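Local coordinates for protein succinate--CoA ligase subunit alpha (Campylobacter jejuni, PDB 6MEL) that forms the alpha subunit of a succinate--CoA ligase, with a Rossmann-like CoA-binding domain followed by a CoA-ligase domain, at residues V82-I96 with Y111-P125. Residues are numbered along the deposited sequence; the frame is centred on the assembly and turned at random.
Sequences VIEAADAGIKLAVVI and YANKKGMKIIGPNCP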
ATOM      1  N   VAL A  82     -12.848  14.405   4.279  1.00 33.46           N
ATOM      2  CA  VAL A  82     -11.839  15.336   3.803  1.00 34.19           C
ATOM      3  C   VAL A  82     -12.515  16.442   2.964  1.00 34.62           C
ATOM      4  O   VAL A  82     -12.231  17.640   3.144  1.00 35.01           O
ATOM      5  CB  VAL A  82     -10.731  14.614   3.011  1.00 33.69           C
ATOM      6  CG1 VAL A  82      -9.832  15.613   2.281  1.00 34.30           C
ATOM      7  CG2 VAL A  82      -9.931  13.717   3.929  1.00 34.49           C
ATOM      8  N   ILE A  83     -13.432  16.044   2.079  1.00 33.68           N
ATOM      9  CA  ILE A  83     -14.187  16.979   1.252  1.00 34.96           C
ATOM     10  C   ILE A  83     -14.999  17.931   2.150  1.00 35.53           C
ATOM     11  O   ILE A  83     -15.012  19.095   1.897  1.00 34.45           O
ATOM     12  CB  ILE A  83     -15.067  16.219   0.241  1.00 34.44           C
ATOM     13  CG1 ILE A  83     -14.185  15.592  -0.847  1.00 33.67           C
ATOM     14  CG2 ILE A  83     -16.132  17.124  -0.368  1.00 34.87           C
ATOM     15  CD1 ILE A  83     -14.934  14.642  -1.759  1.00 35.45           C
ATOM     16  N   GLU A  84     -15.674  17.406   3.172  1.00 34.53           N
ATOM     17  CA  GLU A  84     -16.441  18.217   4.105  1.00 37.58           C
ATOM     18  C   GLU A  84     -15.563  19.290   4.786  1.00 36.70           C
ATOM     19  O   GLU A  84     -15.912  20.461   4.874  1.00 37.33           O
ATOM     20  CB  GLU A  84     -17.053  17.307   5.168  1.00 37.63           C
ATOM     21  CG  GLU A  84     -17.952  18.060   6.142  1.00 38.56           C
ATOM     22  CD  GLU A  84     -18.669  17.209   7.166  1.00 40.72           C
ATOM     23  OE1 GLU A  84     -18.415  15.934   7.234  1.00 41.56           O
ATOM     24  OE2 GLU A  84     -19.442  17.813   7.942  1.00 40.22           O
ATOM     25  N   ALA A  85     -14.394  18.881   5.257  1.00 37.03           N
ATOM     26  CA  ALA A  85     -13.445  19.778   5.882  1.00 36.67           C
ATOM     27  C   ALA A  85     -13.032  20.887   4.916  1.00 36.99           C
ATOM     28  O   ALA A  85     -13.020  22.062   5.299  1.00 35.53           O
ATOM     29  CB  ALA A  85     -12.241  19.011   6.378  1.00 35.84           C
ATOM     30  N   ALA A  86     -12.712  20.512   3.676  1.00 35.05           N
ATOM     31  CA  ALA A  86     -12.288  21.469   2.694  1.00 36.03           C
ATOM     32  C   ALA A  86     -13.431  22.432   2.368  1.00 36.54           C
ATOM     33  O   ALA A  86     -13.198  23.650   2.232  1.00 36.52           O
ATOM     34  CB  ALA A  86     -11.786  20.782   1.455  1.00 35.49           C
ATOM     35  N   ASP A  87     -14.637  21.895   2.241  1.00 37.27           N
ATOM     36  CA  ASP A  87     -15.813  22.722   1.959  1.00 39.89           C
ATOM     37  C   ASP A  87     -16.054  23.759   3.067  1.00 40.52           C
ATOM     38  O   ASP A  87     -16.464  24.856   2.799  1.00 39.13           O
ATOM     39  CB  ASP A  87     -17.082  21.898   1.747  1.00 39.22           C
ATOM     40  CG  ASP A  87     -18.122  22.668   0.947  1.00 41.46           C
ATOM     41  OD1 ASP A  87     -17.863  22.877  -0.270  1.00 39.51           O
ATOM     42  OD2 ASP A  87     -19.184  23.039   1.545  1.00 41.24           O
ATOM     43  N   ALA A  88     -15.768  23.417   4.319  1.00 42.14           N
ATOM     44  CA  ALA A  88     -16.066  24.318   5.454  1.00 42.21           C
ATOM     45  C   ALA A  88     -14.973  25.371   5.692  1.00 42.77           C
ATOM     46  O   ALA A  88     -15.132  26.186   6.583  1.00 44.00           O
ATOM     47  CB  ALA A  88     -16.205  23.493   6.714  1.00 43.04           C
ATOM     48  N   GLY A  89     -13.825  25.281   5.017  1.00 40.82           N
ATOM     49  CA  GLY A  89     -12.727  26.264   5.231  1.00 41.30           C
ATOM     50  C   GLY A  89     -11.604  25.763   6.148  1.00 43.61           C
ATOM     51  O   GLY A  89     -10.699  26.540   6.496  1.00 42.87           O
ATOM     52  N   ILE A  90     -11.571  24.466   6.492  1.00 38.08           N
ATOM     53  CA  ILE A  90     -10.392  23.919   7.178  1.00 37.79           C
ATOM     54  C   ILE A  90      -9.134  24.109   6.319  1.00 38.46           C
ATOM     55  O   ILE A  90      -9.185  23.916   5.124  1.00 38.04           O
ATOM     56  CB  ILE A  90     -10.616  22.448   7.558  1.00 38.98           C
ATOM     57  CG1 ILE A  90     -11.789  22.312   8.527  1.00 39.28           C
ATOM     58  CG2 ILE A  90      -9.344  21.825   8.119  1.00 38.26           C
ATOM     59  CD1 ILE A  90     -11.558  22.980   9.888  1.00 41.62           C
ATOM     60  N   LYS A  91      -8.006  24.466   6.962  1.00 38.46           N
ATOM     61  CA  LYS A  91      -6.750  24.744   6.265  1.00 41.17           C
ATOM     62  C   LYS A  91      -5.757  23.577   6.349  1.00 37.80           C
ATOM     63  O   LYS A  91      -4.911  23.452   5.501  1.00 37.56           O
ATOM     64  CB  LYS A  91      -6.121  26.025   6.803  1.00 46.48           C
ATOM     65  CG  LYS A  91      -6.950  27.278   6.501  1.00 54.51           C
ATOM     66  CD  LYS A  91      -7.383  27.402   5.048  1.00 61.57           C
ATOM     67  CE  LYS A  91      -8.512  28.398   4.817  1.00 68.36           C
ATOM     68  NZ  LYS A  91      -9.301  28.049   3.604  1.00 72.40           N
ATOM     69  N   LEU A  92      -5.915  22.705   7.327  1.00 35.01           N
ATOM     70  CA  LEU A  92      -5.048  21.558   7.551  1.00 37.44           C
ATOM     71  C   LEU A  92      -5.911  20.431   8.143  1.00 36.93           C
ATOM     72  O   LEU A  92      -6.551  20.609   9.161  1.00 38.14           O
ATOM     73  CB  LEU A  92      -3.901  21.920   8.511  1.00 37.01           C
ATOM     74  CG  LEU A  92      -2.949  20.750   8.814  1.00 38.19           C
ATOM     75  CD1 LEU A  92      -2.173  20.337   7.566  1.00 37.14           C
ATOM     76  CD2 LEU A  92      -1.956  21.084   9.920  1.00 40.00           C
ATOM     77  N   ALA A  93      -5.959  19.294   7.451  1.00 36.99           N
ATOM     78  CA  ALA A  93      -6.654  18.105   7.902  1.00 36.37           C
ATOM     79  C   ALA A  93      -5.643  16.982   8.076  1.00 36.55           C
ATOM     80  O   ALA A  93      -4.942  16.620   7.124  1.00 35.51           O
ATOM     81  CB  ALA A  93      -7.721  17.708   6.910  1.00 37.08           C
ATOM     82  N   VAL A  94      -5.601  16.442   9.292  1.00 36.22           N
ATOM     83  CA  VAL A  94      -4.740  15.369   9.644  1.00 36.99           C
ATOM     84  C   VAL A  94      -5.563  14.082   9.639  1.00 37.36           C
ATOM     85  O   VAL A  94      -6.498  13.926  10.430  1.00 36.69           O
ATOM     86  CB  VAL A  94      -4.095  15.639  11.018  1.00 36.33           C
ATOM     87  CG1 VAL A  94      -3.160  14.523  11.404  1.00 37.07           C
ATOM     88  CG2 VAL A  94      -3.373  16.973  11.061  1.00 36.55           C
ATOM     89  N   VAL A  95      -5.227  13.144   8.754  1.00 34.59           N
ATOM     90  CA  VAL A  95      -6.107  11.991   8.533  1.00 34.92           C
ATOM     91  C   VAL A  95      -5.367  10.715   8.975  1.00 34.79           C
ATOM     92  O   VAL A  95      -4.437  10.296   8.312  1.00 34.37           O
ATOM     93  CB  VAL A  95      -6.554  11.879   7.058  1.00 35.35           C
ATOM     94  CG1 VAL A  95      -7.517  10.728   6.862  1.00 37.04           C
ATOM     95  CG2 VAL A  95      -7.136  13.174   6.522  1.00 37.71           C
ATOM     96  N   ILE A  96      -5.850  10.078  10.032  1.00 33.67           N
ATOM     97  CA  ILE A  96      -5.183   8.942  10.640  1.00 35.24           C
ATOM     98  C   ILE A  96      -5.493   7.640   9.906  1.00 36.76           C
ATOM     99  O   ILE A  96      -4.581   6.822   9.725  1.00 35.07           O
ATOM    100  CB  ILE A  96      -5.577   8.822  12.123  1.00 36.73           C
ATOM    101  CG1 ILE A  96      -5.254  10.109  12.894  1.00 36.97           C
ATOM    102  CG2 ILE A  96      -4.939   7.597  12.756  1.00 36.05           C
ATOM    103  CD1 ILE A  96      -3.830  10.605  12.743  1.00 36.42           C
ATOM    104  N   TYR A 111     -10.092  18.204  -4.505  1.00 34.69           N
ATOM    105  CA  TYR A 111     -10.991  19.224  -3.947  1.00 34.99           C
ATOM    106  C   TYR A 111     -10.264  20.044  -2.871  1.00 34.62           C
ATOM    107  O   TYR A 111     -10.349  21.271  -2.833  1.00 34.92           O
ATOM    108  CB  TYR A 111     -12.303  18.612  -3.462  1.00 33.93           C
ATOM    109  CG  TYR A 111     -13.331  19.662  -3.113  1.00 34.73           C
ATOM    110  CD1 TYR A 111     -13.849  20.506  -4.091  1.00 34.46           C
ATOM    111  CD2 TYR A 111     -13.800  19.821  -1.828  1.00 34.40           C
ATOM    112  CE1 TYR A 111     -14.767  21.493  -3.792  1.00 37.66           C
ATOM    113  CE2 TYR A 111     -14.763  20.779  -1.519  1.00 36.21           C
ATOM    114  CZ  TYR A 111     -15.243  21.629  -2.501  1.00 37.53           C
ATOM    115  OH  TYR A 111     -16.215  22.561  -2.257  1.00 40.08           O
ATOM    116  N   ALA A 112      -9.534  19.367  -1.988  1.00 35.07           N
ATOM    117  CA  ALA A 112      -8.733  20.042  -0.974  1.00 34.28           C
ATOM    118  C   ALA A 112      -7.767  21.035  -1.631  1.00 36.93           C
ATOM    119  O   ALA A 112      -7.672  22.170  -1.198  1.00 36.85           O
ATOM    120  CB  ALA A 112      -8.005  19.039  -0.145  1.00 35.12           C
ATOM    121  N   ASN A 113      -7.080  20.603  -2.694  1.00 35.32           N
ATOM    122  CA  ASN A 113      -6.157  21.488  -3.412  1.00 37.59           C
ATOM    123  C   ASN A 113      -6.881  22.739  -3.882  1.00 37.56           C
ATOM    124  O   ASN A 113      -6.384  23.817  -3.706  1.00 40.01           O
ATOM    125  CB  ASN A 113      -5.516  20.809  -4.624  1.00 36.60           C
ATOM    126  CG  ASN A 113      -4.535  19.706  -4.257  1.00 38.72           C
ATOM    127  OD1 ASN A 113      -4.059  19.618  -3.133  1.00 36.70           O
ATOM    128  ND2 ASN A 113      -4.184  18.896  -5.234  1.00 38.32           N
ATOM    129  N   LYS A 114      -8.054  22.578  -4.493  1.00 38.12           N
ATOM    130  CA  LYS A 114      -8.751  23.709  -5.029  1.00 38.47           C
ATOM    131  C   LYS A 114      -9.170  24.649  -3.893  1.00 38.48           C
ATOM    132  O   LYS A 114      -9.109  25.851  -4.037  1.00 38.12           O
ATOM    133  CB  LYS A 114     -10.013  23.301  -5.785  1.00 41.35           C
ATOM    134  CG  LYS A 114     -10.806  24.518  -6.253  1.00 44.27           C
ATOM    135  CD  LYS A 114     -11.916  24.214  -7.198  1.00 45.35           C
ATOM    136  CE  LYS A 114     -13.211  23.946  -6.504  1.00 43.80           C
ATOM    137  NZ  LYS A 114     -14.312  23.875  -7.478  1.00 40.52           N
ATOM    138  N   LYS A 115      -9.591  24.110  -2.759  1.00 36.88           N
ATOM    139  CA  LYS A 115     -10.043  24.987  -1.652  1.00 40.86           C
ATOM    140  C   LYS A 115      -8.873  25.558  -0.832  1.00 42.76           C
ATOM    141  O   LYS A 115      -9.110  26.344   0.054  1.00 40.72           O
ATOM    142  CB  LYS A 115     -10.995  24.217  -0.734  1.00 39.94           C
ATOM    143  CG  LYS A 115     -12.207  23.638  -1.462  1.00 41.31           C
ATOM    144  CD  LYS A 115     -13.061  24.663  -2.176  1.00 43.35           C
ATOM    145  CE  LYS A 115     -13.510  25.764  -1.230  1.00 45.74           C
ATOM    146  NZ  LYS A 115     -14.421  26.676  -1.943  1.00 52.63           N
ATOM    147  N   GLY A 116      -7.630  25.134  -1.092  1.00 40.34           N
ATOM    148  CA  GLY A 116      -6.454  25.585  -0.294  1.00 40.87           C
ATOM    149  C   GLY A 116      -6.301  24.836   1.029  1.00 41.88           C
ATOM    150  O   GLY A 116      -5.713  25.345   1.923  1.00 43.79           O
ATOM    151  N   MET A 117      -6.860  23.629   1.174  1.00 39.31           N
ATOM    152  CA  MET A 117      -6.675  22.839   2.398  1.00 38.35           C
ATOM    153  C   MET A 117      -5.496  21.890   2.193  1.00 38.99           C
ATOM    154  O   MET A 117      -5.456  21.156   1.236  1.00 38.50           O
ATOM    155  CB  MET A 117      -7.903  21.984   2.745  1.00 39.74           C
ATOM    156  CG  MET A 117      -7.799  21.293   4.082  1.00 36.57           C
ATOM    157  SD  MET A 117      -9.336  20.449   4.532  1.00 36.74           S
ATOM    158  CE  MET A 117      -9.067  18.971   3.555  1.00 35.32           C
ATOM    159  N   LYS A 118      -4.558  21.873   3.141  1.00 39.48           N
ATOM    160  CA  LYS A 118      -3.501  20.886   3.123  1.00 38.90           C
ATOM    161  C   LYS A 118      -3.939  19.661   3.898  1.00 36.83           C
ATOM    162  O   LYS A 118      -4.732  19.758   4.846  1.00 36.49           O
ATOM    163  CB  LYS A 118      -2.261  21.493   3.771  1.00 43.12           C
ATOM    164  CG  LYS A 118      -1.755  22.785   3.132  1.00 46.36           C
ATOM    165  CD  LYS A 118      -0.902  23.502   4.200  1.00 52.68           C
ATOM    166  CE  LYS A 118       0.309  24.241   3.688  1.00 61.71           C
ATOM    167  NZ  LYS A 118      -0.027  25.653   3.424  1.00 67.35           N
ATOM    168  N   ILE A 119      -3.379  18.520   3.527  1.00 34.46           N
ATOM    169  CA  ILE A 119      -3.664  17.246   4.181  1.00 32.87           C
ATOM    170  C   ILE A 119      -2.360  16.654   4.709  1.00 33.10           C
ATOM    171  O   ILE A 119      -1.301  16.749   4.068  1.00 36.35           O
ATOM    172  CB  ILE A 119      -4.322  16.287   3.167  1.00 33.62           C
ATOM    173  CG1 ILE A 119      -5.694  16.759   2.691  1.00 34.04           C
ATOM    174  CG2 ILE A 119      -4.383  14.868   3.710  1.00 33.84           C
ATOM    175  CD1 ILE A 119      -6.092  16.184   1.349  1.00 34.38           C
ATOM    176  N   ILE A 120      -2.453  16.013   5.869  1.00 33.52           N
ATOM    177  CA  ILE A 120      -1.429  15.124   6.394  1.00 33.75           C
ATOM    178  C   ILE A 120      -2.065  13.750   6.522  1.00 33.41           C
ATOM    179  O   ILE A 120      -3.023  13.572   7.236  1.00 34.40           O
ATOM    180  CB  ILE A 120      -0.879  15.624   7.740  1.00 34.33           C
ATOM    181  CG1 ILE A 120      -0.131  16.951   7.563  1.00 37.75           C
ATOM    182  CG2 ILE A 120      -0.026  14.581   8.423  1.00 34.80           C
ATOM    183  CD1 ILE A 120       0.207  17.646   8.871  1.00 39.73           C
ATOM    184  N   GLY A 121      -1.526  12.808   5.764  1.00 33.17           N
ATOM    185  CA  GLY A 121      -2.050  11.453   5.701  1.00 33.65           C
ATOM    186  C   GLY A 121      -2.629  11.188   4.316  1.00 32.54           C
ATOM    187  O   GLY A 121      -2.248  11.849   3.335  1.00 32.99           O
ATOM    188  N   PRO A 122      -3.511  10.195   4.140  1.00 33.82           N
ATOM    189  CA  PRO A 122      -4.052   9.375   5.201  1.00 33.91           C
ATOM    190  C   PRO A 122      -3.104   8.248   5.600  1.00 35.62           C
ATOM    191  O   PRO A 122      -1.975   8.214   5.130  1.00 33.58           O
ATOM    192  CB  PRO A 122      -5.341   8.835   4.562  1.00 36.20           C
ATOM    193  CG  PRO A 122      -4.978   8.659   3.113  1.00 38.33           C
ATOM    194  CD  PRO A 122      -4.065   9.831   2.814  1.00 38.58           C
ATOM    195  N   ASN A 123      -3.573   7.359   6.483  1.00 35.49           N
ATOM    196  CA  ASN A 123      -2.809   6.174   6.921  1.00 34.82           C
ATOM    197  C   ASN A 123      -1.498   6.642   7.573  1.00 35.62           C
ATOM    198  O   ASN A 123      -0.373   6.282   7.148  1.00 34.67           O
ATOM    199  CB  ASN A 123      -2.496   5.212   5.765  1.00 38.06           C
ATOM    200  CG  ASN A 123      -1.899   3.910   6.253  1.00 39.16           C
ATOM    201  OD1 ASN A 123      -1.905   3.660   7.451  1.00 37.91           O
ATOM    202  ND2 ASN A 123      -1.362   3.099   5.349  1.00 38.88           N
ATOM    203  N   CYS A 124      -1.642   7.477   8.604  1.00 35.51           N
ATOM    204  CA  CYS A 124      -0.506   8.077   9.258  1.00 35.36           C
ATOM    205  C   CYS A 124      -0.814   8.240  10.739  1.00 37.71           C
ATOM    206  O   CYS A 124      -1.979   8.205  11.176  1.00 34.91           O
ATOM    207  CB  CYS A 124      -0.136   9.422   8.635  1.00 34.73           C
ATOM    208  SG  CYS A 124      -1.183  10.821   9.134  1.00 36.98           S
ATOM    209  N   PRO A 125       0.228   8.448  11.563  1.00 36.27           N
ATOM    210  CA  PRO A 125      -0.001   8.653  12.994  1.00 37.18           C
ATOM    211  C   PRO A 125      -0.265  10.114  13.370  1.00 36.15           C
ATOM    212  O   PRO A 125      -0.612  10.359  14.521  1.00 38.37           O
ATOM    213  CB  PRO A 125       1.303   8.121  13.595  1.00 37.72           C
ATOM    214  CG  PRO A 125       2.326   8.524  12.546  1.00 39.03           C
ATOM    215  CD  PRO A 125       1.640   8.206  11.242  1.00 38.34           C
TER
HETATM  216  O   HOH W   1     -17.432  25.409  -0.911  1.00 55.19           O
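Met117 fills the hollow between Ala86, Ile90 and Ala93 where two successive helix-strand pairs of the Rossmann-like domain pack side by side, helix on helix and strand on strand. Strand 118-120, outermost of its sheet within the chain, runs parallel to strand 92-95, and helix 102-115 makes the beta-alpha-beta crossover that joins them. The Met117 chain extends through CG and SD, then bends at its last torsion (chi3 81°), which turns CE into the gap between helix 78-87 and the sheet, 3.7 Å from Val82 CG1 on the helix side and 3.8 Å from Ala93 CB on the strand side. Met117 SD rests 3.7 Å from Ala85 CB. The axes of 82-87 and 111-115, 10° from parallel, come to 9.0 Å where the small Ala86 faces Ala112; Ala86 CB lies 4.0 Å from Ala112 CA. On the other face of the sheet, Leu92 CD1 abuts Ile120 CD1. Backbone hydrogen bonds run from Lys118 N to Lys91 O through to Val95 N to Ile120 O. Past Ile120, the cis Gly121-Pro122 peptide brings Pro122 CB alongside Val95 CG1. At the opposite end the Tyr111 ring, Lys115 CG over one face toward the rim, lies nearly coplanar with the Asp87 carboxylate, and Tyr111 OH donates to the anti lone pair of Asp87 OD1 at 2.6 Å.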